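Local coordinates for pesticidal crystal protein Cry2Aa (Bacillus thuringiensis serovar kurstaki, PDB 1I5P) that kills mosquito and moth larvae by binding to their midgut epithelial cells and promoting colloid-osmotic lysis, at residues T510-K515 with D521-E526; L442-I447 with I499-V504; D92-T97 with Q103-D108. All coordinates share one frame; numbering follows the deposited sequence.

Overall arrangement
Contact 3 comes first along the chain and closes the short turn from helix 88-101 into helix 107-135 of the N-terminal helical bundle. Contact 2 closes a 51-residue excursion that includes several strands, bringing residues 442-447, of the middle domain, against 499-504, of the C-terminal domain. The chain then passes through a few residues into contact 1, the hairpin of strands 510-513 and 522-525. The three follow in series and none nests in another. Contacts 1 and 2 touch, their centres about 10 Å apart: Y444 shares a backbone hydrogen bond with T510 and packs on L523. Contact 3 stands apart, its nearest atoms about 18 Å from contact 1 and 27 Å from contact 2.

Contact 1 (T510-K515 with D521-E526); sequences TFISEK and DSLRFE
R524 lies across F511 on one face of an antiparallel beta hairpin, part of the C-terminal beta sandwich of this three-domain toxin. The backbone pairs F511-R524 and S513-S522 are hydrogen-bonded; the R524 N to F511 O bond is 2.7 Å long and almost straight at 170°. From CB, which packs on F511 O at 3.6 Å, the R524 chain runs with CG anti to the backbone N (chi1 -175°) and bends at chi3, bringing the guanidinium back over the neighbouring strand. NH2 comes within 3.5 Å of F511 CB, which lies over one guanidinium face, and meets the phenyl ring obliquely. NH1 reaches S513 CB and a water that also binds I512 O. NE and NH2 form a salt bridge to the single oxygen E526 OE2, which also borders the ring, 3.5 Å from F511 CD1. At the hairpin's other end K515 NZ donates to S522 OG over 2.8 Å, while D521 OD1 accepts a hydrogen bond from K515 N above the carboxylate plane. D521 OD2 turns instead to Q301, and S522 OG also bonds D618 of strand 617-626. The paired bonds to E526 fix the guanidinium's rotation, with F511 CB over one face, and probably offset its charge.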
ATOM      1  N   THR A 510      -2.372  21.733   3.439  1.00 18.85           N
ATOM      2  CA  THR A 510      -1.584  20.505   3.319  1.00 18.53           C
ATOM      3  C   THR A 510      -2.474  19.379   2.809  1.00 17.70           C
ATOM      4  O   THR A 510      -3.533  19.114   3.375  1.00 16.60           O
ATOM      5  CB  THR A 510      -0.976  20.095   4.681  1.00 20.77           C
ATOM      6  OG1 THR A 510      -0.076  21.119   5.125  1.00 23.00           O
ATOM      7  CG2 THR A 510      -0.217  18.774   4.559  1.00 19.39           C
ATOM      8  N   PHE A 511      -2.036  18.707   1.749  1.00 17.02           N
ATOM      9  CA  PHE A 511      -2.830  17.635   1.160  1.00 17.75           C
ATOM     10  C   PHE A 511      -2.087  16.322   0.965  1.00 17.24           C
ATOM     11  O   PHE A 511      -0.871  16.292   0.807  1.00 16.49           O
ATOM     12  CB  PHE A 511      -3.381  18.078  -0.203  1.00 16.70           C
ATOM     13  CG  PHE A 511      -4.144  19.371  -0.161  1.00 15.72           C
ATOM     14  CD1 PHE A 511      -3.472  20.586  -0.077  1.00 15.00           C
ATOM     15  CD2 PHE A 511      -5.536  19.370  -0.170  1.00 13.21           C
ATOM     16  CE1 PHE A 511      -4.174  21.787  -0.006  1.00 17.86           C
ATOM     17  CE2 PHE A 511      -6.250  20.566  -0.098  1.00 16.76           C
ATOM     18  CZ  PHE A 511      -5.565  21.779  -0.013  1.00 12.10           C
ATOM     19  N   ILE A 512      -2.845  15.233   0.974  1.00 17.76           N
ATOM     20  CA  ILE A 512      -2.274  13.919   0.738  1.00 17.04           C
ATOM     21  C   ILE A 512      -2.305  13.785  -0.777  1.00 15.70           C
ATOM     22  O   ILE A 512      -3.331  14.038  -1.398  1.00 16.23           O
ATOM     23  CB  ILE A 512      -3.122  12.816   1.401  1.00 16.10           C
ATOM     24  CG1 ILE A 512      -3.096  13.008   2.921  1.00 16.13           C
ATOM     25  CG2 ILE A 512      -2.590  11.439   1.022  1.00 15.91           C
ATOM     26  CD1 ILE A 512      -3.931  12.010   3.693  1.00 16.70           C
ATOM     27  N   SER A 513      -1.170  13.421  -1.366  1.00 15.08           N
ATOM     28  CA  SER A 513      -1.060  13.288  -2.811  1.00 14.91           C
ATOM     29  C   SER A 513      -0.696  11.866  -3.239  1.00 14.67           C
ATOM     30  O   SER A 513       0.355  11.338  -2.877  1.00 14.67           O
ATOM     31  CB  SER A 513      -0.013  14.278  -3.335  1.00 15.51           C
ATOM     32  OG  SER A 513       0.149  14.176  -4.740  1.00 19.09           O
ATOM     33  N   GLU A 514      -1.582  11.263  -4.018  1.00 13.73           N
ATOM     34  CA  GLU A 514      -1.415   9.905  -4.524  1.00 15.39           C
ATOM     35  C   GLU A 514      -0.045   9.626  -5.157  1.00 14.56           C
ATOM     36  O   GLU A 514       0.493  10.460  -5.892  1.00 11.39           O
ATOM     37  CB  GLU A 514      -2.535   9.627  -5.538  1.00 17.20           C
ATOM     38  CG  GLU A 514      -2.312   8.425  -6.432  1.00 21.30           C
ATOM     39  CD  GLU A 514      -3.549   8.054  -7.235  1.00 20.85           C
ATOM     40  OE1 GLU A 514      -3.998   8.878  -8.061  1.00 20.14           O
ATOM     41  OE2 GLU A 514      -4.068   6.935  -7.041  1.00 17.84           O
ATOM     42  N   LYS A 515       0.515   8.454  -4.848  1.00 12.44           N
ATOM     43  CA  LYS A 515       1.799   8.018  -5.403  1.00 12.02           C
ATOM     44  C   LYS A 515       1.702   6.548  -5.802  1.00 12.49           C
ATOM     45  O   LYS A 515       0.941   5.791  -5.210  1.00 12.08           O
ATOM     46  CB  LYS A 515       2.927   8.207  -4.382  1.00 14.22           C
ATOM     47  CG  LYS A 515       3.237   9.665  -4.084  1.00 12.75           C
ATOM     48  CD  LYS A 515       3.694  10.380  -5.345  1.00 15.68           C
ATOM     49  CE  LYS A 515       3.772  11.884  -5.130  1.00 16.55           C
ATOM     50  NZ  LYS A 515       2.431  12.456  -4.819  1.00 16.53           N
ATOM     51  N   ASP A 521       1.087   7.281  -0.164  1.00 10.66           N
ATOM     52  CA  ASP A 521       0.989   8.630  -0.706  1.00 10.37           C
ATOM     53  C   ASP A 521       1.937   9.600  -0.015  1.00 11.71           C
ATOM     54  O   ASP A 521       2.522   9.290   1.024  1.00 11.12           O
ATOM     55  CB  ASP A 521      -0.456   9.141  -0.615  1.00  8.29           C
ATOM     56  CG  ASP A 521      -1.427   8.287  -1.417  1.00 11.91           C
ATOM     57  OD1 ASP A 521      -0.975   7.595  -2.361  1.00 12.21           O
ATOM     58  OD2 ASP A 521      -2.643   8.312  -1.112  1.00 14.68           O
ATOM     59  N   SER A 522       2.093  10.776  -0.613  1.00 12.15           N
ATOM     60  CA  SER A 522       2.971  11.794  -0.059  1.00 13.67           C
ATOM     61  C   SER A 522       2.172  12.915   0.598  1.00 14.21           C
ATOM     62  O   SER A 522       0.948  13.003   0.444  1.00 12.23           O
ATOM     63  CB  SER A 522       3.873  12.376  -1.155  1.00 14.54           C
ATOM     64  OG  SER A 522       3.110  13.052  -2.145  1.00 13.09           O
ATOM     65  N   LEU A 523       2.879  13.759   1.343  1.00 14.72           N
ATOM     66  CA  LEU A 523       2.265  14.890   2.019  1.00 16.40           C
ATOM     67  C   LEU A 523       2.729  16.129   1.256  1.00 17.39           C
ATOM     68  O   LEU A 523       3.923  16.438   1.220  1.00 15.52           O
ATOM     69  CB  LEU A 523       2.730  14.946   3.480  1.00 17.86           C
ATOM     70  CG  LEU A 523       1.748  15.499   4.516  1.00 22.50           C
ATOM     71  CD1 LEU A 523       0.422  14.741   4.443  1.00 18.44           C
ATOM     72  CD2 LEU A 523       2.361  15.380   5.916  1.00 20.39           C
ATOM     73  N   ARG A 524       1.787  16.823   0.624  1.00 17.10           N
ATOM     74  CA  ARG A 524       2.129  18.013  -0.142  1.00 19.10           C
ATOM     75  C   ARG A 524       1.879  19.290   0.650  1.00 17.48           C
ATOM     76  O   ARG A 524       0.743  19.593   1.018  1.00 18.45           O
ATOM     77  CB  ARG A 524       1.332  18.060  -1.450  1.00 18.59           C
ATOM     78  CG  ARG A 524       1.732  19.222  -2.352  1.00 21.32           C
ATOM     79  CD  ARG A 524       0.910  19.292  -3.637  1.00 20.38           C
ATOM     80  NE  ARG A 524      -0.494  19.630  -3.401  1.00 19.66           N
ATOM     81  CZ  ARG A 524      -1.514  18.813  -3.646  1.00 20.62           C
ATOM     82  NH1 ARG A 524      -1.293  17.598  -4.134  1.00 21.75           N
ATOM     83  NH2 ARG A 524      -2.757  19.213  -3.425  1.00 18.57           N
ATOM     84  N   PHE A 525       2.950  20.030   0.913  1.00 17.31           N
ATOM     85  CA  PHE A 525       2.858  21.290   1.641  1.00 19.76           C
ATOM     86  C   PHE A 525       2.701  22.421   0.627  1.00 20.82           C
ATOM     87  O   PHE A 525       3.557  22.617  -0.237  1.00 20.22           O
ATOM     88  CB  PHE A 525       4.124  21.528   2.477  1.00 17.57           C
ATOM     89  CG  PHE A 525       4.402  20.451   3.492  1.00 17.65           C
ATOM     90  CD1 PHE A 525       5.649  19.828   3.536  1.00 17.96           C
ATOM     91  CD2 PHE A 525       3.426  20.057   4.400  1.00 16.39           C
ATOM     92  CE1 PHE A 525       5.915  18.826   4.472  1.00 16.60           C
ATOM     93  CE2 PHE A 525       3.682  19.054   5.341  1.00 16.85           C
ATOM     94  CZ  PHE A 525       4.931  18.439   5.375  1.00 14.50           C
ATOM     95  N   GLU A 526       1.602  23.159   0.721  1.00 21.51           N
ATOM     96  CA  GLU A 526       1.361  24.264  -0.198  1.00 23.08           C
ATOM     97  C   GLU A 526       1.610  25.603   0.475  1.00 24.61           C
ATOM     98  O   GLU A 526       1.642  26.639  -0.185  1.00 26.06           O
ATOM     99  CB  GLU A 526      -0.072  24.205  -0.734  1.00 21.08           C
ATOM    100  CG  GLU A 526      -0.307  23.061  -1.705  1.00 20.74           C
ATOM    101  CD  GLU A 526      -1.716  23.042  -2.263  1.00 21.78           C
ATOM    102  OE1 GLU A 526      -2.452  24.031  -2.070  1.00 23.03           O
ATOM    103  OE2 GLU A 526      -2.085  22.037  -2.908  1.00 23.50           O
TER
HETATM  104  O   HOH W   1       1.363  23.315   3.914  1.00 11.87           O
HETATM  105  O   HOH W   2      -3.731  15.587  -3.900  1.00 27.59           O
HETATM  106  O   HOH W   3      -1.529   5.420  -3.709  1.00 14.60           O

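Contact 2 (L442-I447 with I499-V504); sequences LHYNQI and IHATQV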
ATOM      1  N   LEU A 442     -10.426  16.987  -0.022  1.00 17.60           N
ATOM      2  CA  LEU A 442     -10.193  17.390   1.362  1.00 18.91           C
ATOM      3  C   LEU A 442      -8.712  17.586   1.645  1.00 18.45           C
ATOM      4  O   LEU A 442      -7.864  16.992   0.979  1.00 16.55           O
ATOM      5  CB  LEU A 442     -10.738  16.337   2.327  1.00 20.54           C
ATOM      6  CG  LEU A 442     -12.246  16.271   2.537  1.00 22.58           C
ATOM      7  CD1 LEU A 442     -12.955  16.149   1.206  1.00 26.20           C
ATOM      8  CD2 LEU A 442     -12.562  15.082   3.426  1.00 25.51           C
ATOM      9  N   HIS A 443      -8.399  18.433   2.624  1.00 17.18           N
ATOM     10  CA  HIS A 443      -7.008  18.651   2.994  1.00 16.11           C
ATOM     11  C   HIS A 443      -6.687  17.661   4.103  1.00 17.12           C
ATOM     12  O   HIS A 443      -7.556  16.881   4.510  1.00 14.93           O
ATOM     13  CB  HIS A 443      -6.773  20.100   3.455  1.00 17.33           C
ATOM     14  CG  HIS A 443      -7.542  20.497   4.678  1.00 16.66           C
ATOM     15  ND1 HIS A 443      -7.226  20.041   5.940  1.00 16.54           N
ATOM     16  CD2 HIS A 443      -8.595  21.334   4.833  1.00 14.05           C
ATOM     17  CE1 HIS A 443      -8.050  20.582   6.820  1.00 16.29           C
ATOM     18  NE2 HIS A 443      -8.891  21.370   6.174  1.00 15.70           N
ATOM     19  N   TYR A 444      -5.447  17.678   4.584  1.00 17.90           N
ATOM     20  CA  TYR A 444      -5.016  16.762   5.635  1.00 16.68           C
ATOM     21  C   TYR A 444      -5.965  16.789   6.837  1.00 18.97           C
ATOM     22  O   TYR A 444      -6.206  17.841   7.432  1.00 18.31           O
ATOM     23  CB  TYR A 444      -3.599  17.116   6.085  1.00 18.48           C
ATOM     24  CG  TYR A 444      -2.957  16.075   6.975  1.00 16.46           C
ATOM     25  CD1 TYR A 444      -2.440  14.891   6.439  1.00 16.98           C
ATOM     26  CD2 TYR A 444      -2.867  16.272   8.354  1.00 13.47           C
ATOM     27  CE1 TYR A 444      -1.843  13.927   7.259  1.00 15.82           C
ATOM     28  CE2 TYR A 444      -2.276  15.317   9.184  1.00 14.56           C
ATOM     29  CZ  TYR A 444      -1.763  14.148   8.626  1.00 14.89           C
ATOM     30  OH  TYR A 444      -1.168  13.214   9.438  1.00 12.24           O
ATOM     31  N   ASN A 445      -6.502  15.620   7.181  1.00 16.83           N
ATOM     32  CA  ASN A 445      -7.420  15.475   8.305  1.00 18.22           C
ATOM     33  C   ASN A 445      -8.562  16.479   8.330  1.00 19.00           C
ATOM     34  O   ASN A 445      -9.028  16.866   9.399  1.00 17.13           O
ATOM     35  CB  ASN A 445      -6.656  15.549   9.634  1.00 17.43           C
ATOM     36  CG  ASN A 445      -5.832  14.308   9.900  1.00 17.52           C
ATOM     37  OD1 ASN A 445      -5.134  14.214  10.912  1.00 18.67           O
ATOM     38  ND2 ASN A 445      -5.911  13.342   8.992  1.00 12.50           N
ATOM     39  N   GLN A 446      -9.016  16.906   7.161  1.00 19.85           N
ATOM     40  CA  GLN A 446     -10.125  17.839   7.128  1.00 19.57           C
ATOM     41  C   GLN A 446     -11.386  17.125   7.559  1.00 21.54           C
ATOM     42  O   GLN A 446     -11.669  16.017   7.104  1.00 21.53           O
ATOM     43  CB  GLN A 446     -10.330  18.409   5.726  1.00 20.64           C
ATOM     44  CG  GLN A 446     -11.674  19.114   5.553  1.00 21.47           C
ATOM     45  CD  GLN A 446     -11.709  20.022   4.345  1.00 21.09           C
ATOM     46  OE1 GLN A 446     -11.090  19.737   3.318  1.00 20.49           O
ATOM     47  NE2 GLN A 446     -12.450  21.117   4.454  1.00 21.60           N
ATOM     48  N   ILE A 447     -12.139  17.757   8.449  1.00 21.42           N
ATOM     49  CA  ILE A 447     -13.383  17.181   8.918  1.00 22.72           C
ATOM     50  C   ILE A 447     -14.521  17.875   8.183  1.00 23.47           C
ATOM     51  O   ILE A 447     -14.867  19.015   8.485  1.00 21.92           O
ATOM     52  CB  ILE A 447     -13.556  17.372  10.437  1.00 24.66           C
ATOM     53  CG1 ILE A 447     -12.395  16.701  11.179  1.00 25.84           C
ATOM     54  CG2 ILE A 447     -14.888  16.791  10.883  1.00 22.42           C
ATOM     55  CD1 ILE A 447     -12.277  15.198  10.935  1.00 25.22           C
ATOM     56  N   ILE A 499       2.520  10.454   6.183  1.00 13.78           N
ATOM     57  CA  ILE A 499       1.109  10.580   6.531  1.00 13.68           C
ATOM     58  C   ILE A 499       0.865  10.304   8.012  1.00 13.09           C
ATOM     59  O   ILE A 499      -0.075  10.838   8.609  1.00 13.93           O
ATOM     60  CB  ILE A 499       0.227   9.603   5.704  1.00 16.32           C
ATOM     61  CG1 ILE A 499       0.486   9.794   4.201  1.00 17.59           C
ATOM     62  CG2 ILE A 499      -1.246   9.812   6.045  1.00 11.90           C
ATOM     63  CD1 ILE A 499       0.465  11.235   3.727  1.00 19.01           C
ATOM     64  N   HIS A 500       1.729   9.481   8.601  1.00 11.60           N
ATOM     65  CA  HIS A 500       1.609   9.087  10.004  1.00 13.34           C
ATOM     66  C   HIS A 500       2.305  10.056  10.950  1.00 14.31           C
ATOM     67  O   HIS A 500       3.161   9.666  11.750  1.00 14.25           O
ATOM     68  CB  HIS A 500       2.183   7.684  10.181  1.00 12.45           C
ATOM     69  CG  HIS A 500       1.475   6.641   9.374  1.00 14.31           C
ATOM     70  ND1 HIS A 500       2.043   5.421   9.070  1.00 12.75           N
ATOM     71  CD2 HIS A 500       0.229   6.619   8.843  1.00 16.18           C
ATOM     72  CE1 HIS A 500       1.176   4.693   8.390  1.00 15.65           C
ATOM     73  NE2 HIS A 500       0.068   5.396   8.239  1.00 16.06           N
ATOM     74  N   ALA A 501       1.923  11.322  10.863  1.00 13.91           N
ATOM     75  CA  ALA A 501       2.515  12.346  11.703  1.00 14.11           C
ATOM     76  C   ALA A 501       1.823  12.478  13.046  1.00 13.85           C
ATOM     77  O   ALA A 501       0.670  12.076  13.214  1.00 12.88           O
ATOM     78  CB  ALA A 501       2.484  13.682  10.981  1.00 13.80           C
ATOM     79  N   THR A 502       2.545  13.033  14.011  1.00 13.21           N
ATOM     80  CA  THR A 502       1.981  13.274  15.330  1.00 13.82           C
ATOM     81  C   THR A 502       1.033  14.454  15.159  1.00 13.32           C
ATOM     82  O   THR A 502      -0.076  14.468  15.696  1.00 14.99           O
ATOM     83  CB  THR A 502       3.074  13.670  16.337  1.00 15.23           C
ATOM     84  OG1 THR A 502       3.970  12.567  16.522  1.00 14.79           O
ATOM     85  CG2 THR A 502       2.453  14.059  17.671  1.00 12.82           C
ATOM     86  N   GLN A 503       1.492  15.442  14.397  1.00 11.60           N
ATOM     87  CA  GLN A 503       0.713  16.643  14.123  1.00 16.32           C
ATOM     88  C   GLN A 503       1.347  17.451  12.996  1.00 15.96           C
ATOM     89  O   GLN A 503       2.557  17.382  12.773  1.00 15.49           O
ATOM     90  CB  GLN A 503       0.601  17.521  15.378  1.00 14.18           C
ATOM     91  CG  GLN A 503       1.923  18.040  15.927  1.00 16.94           C
ATOM     92  CD  GLN A 503       1.718  19.071  17.027  1.00 19.65           C
ATOM     93  OE1 GLN A 503       1.116  20.122  16.802  1.00 19.56           O
ATOM     94  NE2 GLN A 503       2.205  18.769  18.225  1.00 18.37           N
ATOM     95  N   VAL A 504       0.513  18.206  12.288  1.00 17.00           N
ATOM     96  CA  VAL A 504       0.961  19.048  11.184  1.00 16.87           C
ATOM     97  C   VAL A 504       0.214  20.374  11.270  1.00 17.67           C
ATOM     98  O   VAL A 504      -0.987  20.389  11.521  1.00 17.45           O
ATOM     99  CB  VAL A 504       0.630  18.405   9.811  1.00 18.17           C
ATOM    100  CG1 VAL A 504       1.273  19.216   8.688  1.00 18.99           C
ATOM    101  CG2 VAL A 504       1.109  16.960   9.772  1.00 16.13           C
TER
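Y444 OH donates to I499 O over 2.7 Å, the single hydrogen bond between these segments. The carbonyl oxygen stands at the edge of the phenol ring, whereas the hydroxyl is tilted 30° from the carbonyl plane. I499 O also receives a weak bond from A501 N, across the inverse gamma turn centred on H500, a tight turn consistent with exposing the oxygen to the tyrosine. With CG anti to the backbone N (chi1 -169°), the Y444 ring is sent toward I499 and V504. Two aliphatic branches touch it: V504 CG2 is the closer, approaching CE2 obliquely at 3.8 Å with the side chains crossing at about a right angle, and I499 CG2 is 4.3 Å from Y444 CE1. A501 CB adds a contact with the hydroxyl. The ring also packs against T510, I512 and L523 of the neighbouring hairpin, and the Y444 backbone hydrogen-bonds with T510, so the residue is buried where the middle domain meets the C-terminal domain. H443 ND1 bonds the carbonyl Y444 O of the next residue over 2.8 Å, from above its plane. The phenol thus occupies a buried site between aliphatic side chains, where the bond to I499 O satisfies its hydroxyl.

Contact 3 (D92-T97 with Q103-D108); sequences DILRET and QRLNTD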
ATOM      1  N   ASP A  92      -0.755 -18.097 -15.202  1.00 13.17           N
ATOM      2  CA  ASP A  92      -1.989 -17.835 -14.472  1.00 12.19           C
ATOM      3  C   ASP A  92      -2.192 -16.345 -14.210  1.00 11.80           C
ATOM      4  O   ASP A  92      -3.317 -15.852 -14.214  1.00 11.91           O
ATOM      5  CB  ASP A  92      -1.992 -18.598 -13.150  1.00 12.92           C
ATOM      6  CG  ASP A  92      -3.167 -18.227 -12.276  1.00 16.09           C
ATOM      7  OD1 ASP A  92      -4.300 -18.674 -12.574  1.00 15.24           O
ATOM      8  OD2 ASP A  92      -2.961 -17.477 -11.293  1.00 16.96           O
ATOM      9  N   ILE A  93      -1.100 -15.631 -13.964  1.00 11.84           N
ATOM     10  CA  ILE A  93      -1.184 -14.194 -13.728  1.00 12.71           C
ATOM     11  C   ILE A  93      -1.797 -13.547 -14.966  1.00 13.37           C
ATOM     12  O   ILE A  93      -2.708 -12.728 -14.863  1.00 13.84           O
ATOM     13  CB  ILE A  93       0.212 -13.589 -13.476  1.00 11.74           C
ATOM     14  CG1 ILE A  93       0.654 -13.904 -12.041  1.00 11.49           C
ATOM     15  CG2 ILE A  93       0.188 -12.081 -13.730  1.00  9.99           C
ATOM     16  CD1 ILE A  93       2.073 -13.453 -11.715  1.00  8.61           C
ATOM     17  N   LEU A  94      -1.291 -13.927 -16.137  1.00 13.07           N
ATOM     18  CA  LEU A  94      -1.794 -13.395 -17.397  1.00 12.62           C
ATOM     19  C   LEU A  94      -3.254 -13.743 -17.596  1.00 13.04           C
ATOM     20  O   LEU A  94      -4.062 -12.892 -17.964  1.00 12.89           O
ATOM     21  CB  LEU A  94      -1.003 -13.948 -18.582  1.00 12.84           C
ATOM     22  CG  LEU A  94      -1.673 -13.681 -19.940  1.00 17.14           C
ATOM     23  CD1 LEU A  94      -1.669 -12.180 -20.253  1.00 15.51           C
ATOM     24  CD2 LEU A  94      -0.948 -14.455 -21.023  1.00 19.74           C
ATOM     25  N   ARG A  95      -3.599 -15.002 -17.360  1.00 11.88           N
ATOM     26  CA  ARG A  95      -4.973 -15.419 -17.554  1.00 14.51           C
ATOM     27  C   ARG A  95      -5.955 -14.828 -16.560  1.00 14.67           C
ATOM     28  O   ARG A  95      -7.087 -14.513 -16.923  1.00 11.26           O
ATOM     29  CB  ARG A  95      -5.039 -16.942 -17.581  1.00 19.71           C
ATOM     30  CG  ARG A  95      -4.225 -17.508 -18.751  1.00 28.53           C
ATOM     31  CD  ARG A  95      -4.352 -16.591 -19.979  1.00 34.58           C
ATOM     32  NE  ARG A  95      -3.804 -17.143 -21.214  1.00 39.94           N
ATOM     33  CZ  ARG A  95      -4.521 -17.792 -22.128  1.00 39.96           C
ATOM     34  NH1 ARG A  95      -5.820 -17.976 -21.949  1.00 39.18           N
ATOM     35  NH2 ARG A  95      -3.943 -18.240 -23.233  1.00 41.67           N
ATOM     36  N   GLU A  96      -5.539 -14.665 -15.310  1.00 14.45           N
ATOM     37  CA  GLU A  96      -6.450 -14.069 -14.341  1.00 14.04           C
ATOM     38  C   GLU A  96      -6.556 -12.572 -14.609  1.00 13.98           C
ATOM     39  O   GLU A  96      -7.562 -11.950 -14.285  1.00 14.30           O
ATOM     40  CB  GLU A  96      -5.976 -14.327 -12.910  1.00 13.99           C
ATOM     41  CG  GLU A  96      -5.999 -15.800 -12.527  1.00 13.56           C
ATOM     42  CD  GLU A  96      -6.193 -16.020 -11.041  1.00 13.90           C
ATOM     43  OE1 GLU A  96      -7.279 -15.686 -10.531  1.00 12.88           O
ATOM     44  OE2 GLU A  96      -5.260 -16.531 -10.383  1.00 14.26           O
ATOM     45  N   THR A  97      -5.511 -11.995 -15.195  1.00 13.36           N
ATOM     46  CA  THR A  97      -5.528 -10.578 -15.525  1.00 14.05           C
ATOM     47  C   THR A  97      -6.494 -10.398 -16.695  1.00 15.31           C
ATOM     48  O   THR A  97      -7.249  -9.426 -16.749  1.00 16.07           O
ATOM     49  CB  THR A  97      -4.129 -10.077 -15.935  1.00 14.16           C
ATOM     50  OG1 THR A  97      -3.219 -10.266 -14.843  1.00 13.88           O
ATOM     51  CG2 THR A  97      -4.172  -8.596 -16.300  1.00 11.56           C
ATOM     52  N   GLN A 103     -10.049  -8.504 -21.036  1.00 22.82           N
ATOM     53  CA  GLN A 103      -9.241  -8.236 -22.222  1.00 25.97           C
ATOM     54  C   GLN A 103      -8.445  -9.496 -22.526  1.00 25.96           C
ATOM     55  O   GLN A 103      -8.027 -10.214 -21.621  1.00 26.39           O
ATOM     56  CB  GLN A 103      -8.260  -7.076 -21.995  1.00 28.53           C
ATOM     57  CG  GLN A 103      -8.887  -5.733 -21.631  1.00 29.80           C
ATOM     58  CD  GLN A 103      -7.868  -4.595 -21.590  1.00 31.87           C
ATOM     59  OE1 GLN A 103      -8.099  -3.562 -20.957  1.00 31.01           O
ATOM     60  NE2 GLN A 103      -6.741  -4.778 -22.278  1.00 29.68           N
ATOM     61  N   ARG A 104      -8.234  -9.762 -23.805  1.00 26.52           N
ATOM     62  CA  ARG A 104      -7.489 -10.939 -24.213  1.00 27.65           C
ATOM     63  C   ARG A 104      -6.412 -10.597 -25.225  1.00 26.42           C
ATOM     64  O   ARG A 104      -6.580  -9.695 -26.043  1.00 27.14           O
ATOM     65  CB  ARG A 104      -8.435 -11.979 -24.814  1.00 30.58           C
ATOM     66  CG  ARG A 104      -9.208 -12.782 -23.784  1.00 37.69           C
ATOM     67  CD  ARG A 104      -8.926 -14.262 -23.977  1.00 43.10           C
ATOM     68  NE  ARG A 104      -7.487 -14.511 -23.990  1.00 47.82           N
ATOM     69  CZ  ARG A 104      -6.872 -15.323 -24.844  1.00 48.59           C
ATOM     70  NH1 ARG A 104      -7.569 -15.977 -25.764  1.00 48.58           N
ATOM     71  NH2 ARG A 104      -5.555 -15.474 -24.783  1.00 46.15           N
ATOM     72  N   LEU A 105      -5.297 -11.313 -25.157  1.00 24.87           N
ATOM     73  CA  LEU A 105      -4.209 -11.097 -26.099  1.00 24.61           C
ATOM     74  C   LEU A 105      -4.609 -11.800 -27.383  1.00 25.85           C
ATOM     75  O   LEU A 105      -5.414 -12.733 -27.347  1.00 25.70           O
ATOM     76  CB  LEU A 105      -2.921 -11.744 -25.592  1.00 23.55           C
ATOM     77  CG  LEU A 105      -2.239 -11.211 -24.337  1.00 22.58           C
ATOM     78  CD1 LEU A 105      -1.017 -12.074 -24.034  1.00 21.25           C
ATOM     79  CD2 LEU A 105      -1.835  -9.763 -24.548  1.00 19.90           C
ATOM     80  N   ASN A 106      -4.070 -11.369 -28.517  1.00 24.41           N
ATOM     81  CA  ASN A 106      -4.394 -12.070 -29.747  1.00 25.98           C
ATOM     82  C   ASN A 106      -3.529 -13.327 -29.727  1.00 26.68           C
ATOM     83  O   ASN A 106      -2.631 -13.455 -28.887  1.00 25.47           O
ATOM     84  CB  ASN A 106      -4.090 -11.213 -30.978  1.00 23.41           C
ATOM     85  CG  ASN A 106      -2.631 -10.844 -31.093  1.00 25.00           C
ATOM     86  OD1 ASN A 106      -1.809 -11.220 -30.256  1.00 25.41           O
ATOM     87  ND2 ASN A 106      -2.296 -10.098 -32.139  1.00 26.09           N
ATOM     88  N   THR A 107      -3.791 -14.251 -30.640  1.00 27.57           N
ATOM     89  CA  THR A 107      -3.052 -15.505 -30.684  1.00 29.40           C
ATOM     90  C   THR A 107      -1.539 -15.350 -30.862  1.00 28.75           C
ATOM     91  O   THR A 107      -0.767 -16.108 -30.276  1.00 25.70           O
ATOM     92  CB  THR A 107      -3.603 -16.420 -31.796  1.00 32.06           C
ATOM     93  OG1 THR A 107      -3.234 -17.777 -31.524  1.00 35.79           O
ATOM     94  CG2 THR A 107      -3.048 -16.008 -33.151  1.00 33.36           C
ATOM     95  N   ASP A 108      -1.116 -14.378 -31.666  1.00 28.59           N
ATOM     96  CA  ASP A 108       0.311 -14.153 -31.911  1.00 28.74           C
ATOM     97  C   ASP A 108       1.069 -13.701 -30.663  1.00 26.02           C
ATOM     98  O   ASP A 108       2.131 -14.233 -30.352  1.00 25.50           O
ATOM     99  CB  ASP A 108       0.506 -13.114 -33.022  1.00 33.16           C
ATOM    100  CG  ASP A 108       0.239 -13.678 -34.410  1.00 40.28           C
ATOM    101  OD1 ASP A 108       0.222 -12.886 -35.377  1.00 42.78           O
ATOM    102  OD2 ASP A 108       0.051 -14.910 -34.532  1.00 42.35           O
TER
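L94 and L105 meet within an alpha-alpha hairpin, two consecutive helices joined by a short loop, in the N-terminal helical bundle; the contact lies between the middle of helix 88-101 and the loop that leads into helix 107-135. Along the first segment, I93 packs on P175 and L176 of helix 170-193. L94 follows on the side facing the loop: CG is anti to the backbone N (chi1 167°), and the methyls CD1 and CD2 both lie 3.8 Å from L105 CD1, the two side chains crossing at a slant. L110 of the next helix also packs on L94, and Y169 touches L105. R95 comes next, at the solvent-exposed surface. R104 NH2 sits over one face of its guanidinium, off the centre and 3.6 Å from R95 NH2, with the two planes 21° apart. E98 OE2 forms a salt bridge with R104 NE and lies at long, weak ion-pair range of R95 NH1, so one carboxylate probably offsets both charges; E98 OE1 also accepts a hydrogen bond from L105 N. T97 closes the segment. Its OG1 bonds to Y247 OH, and its backbone makes the helical bond to the residue four positions earlier, T97 N to I93 O at 2.9 Å.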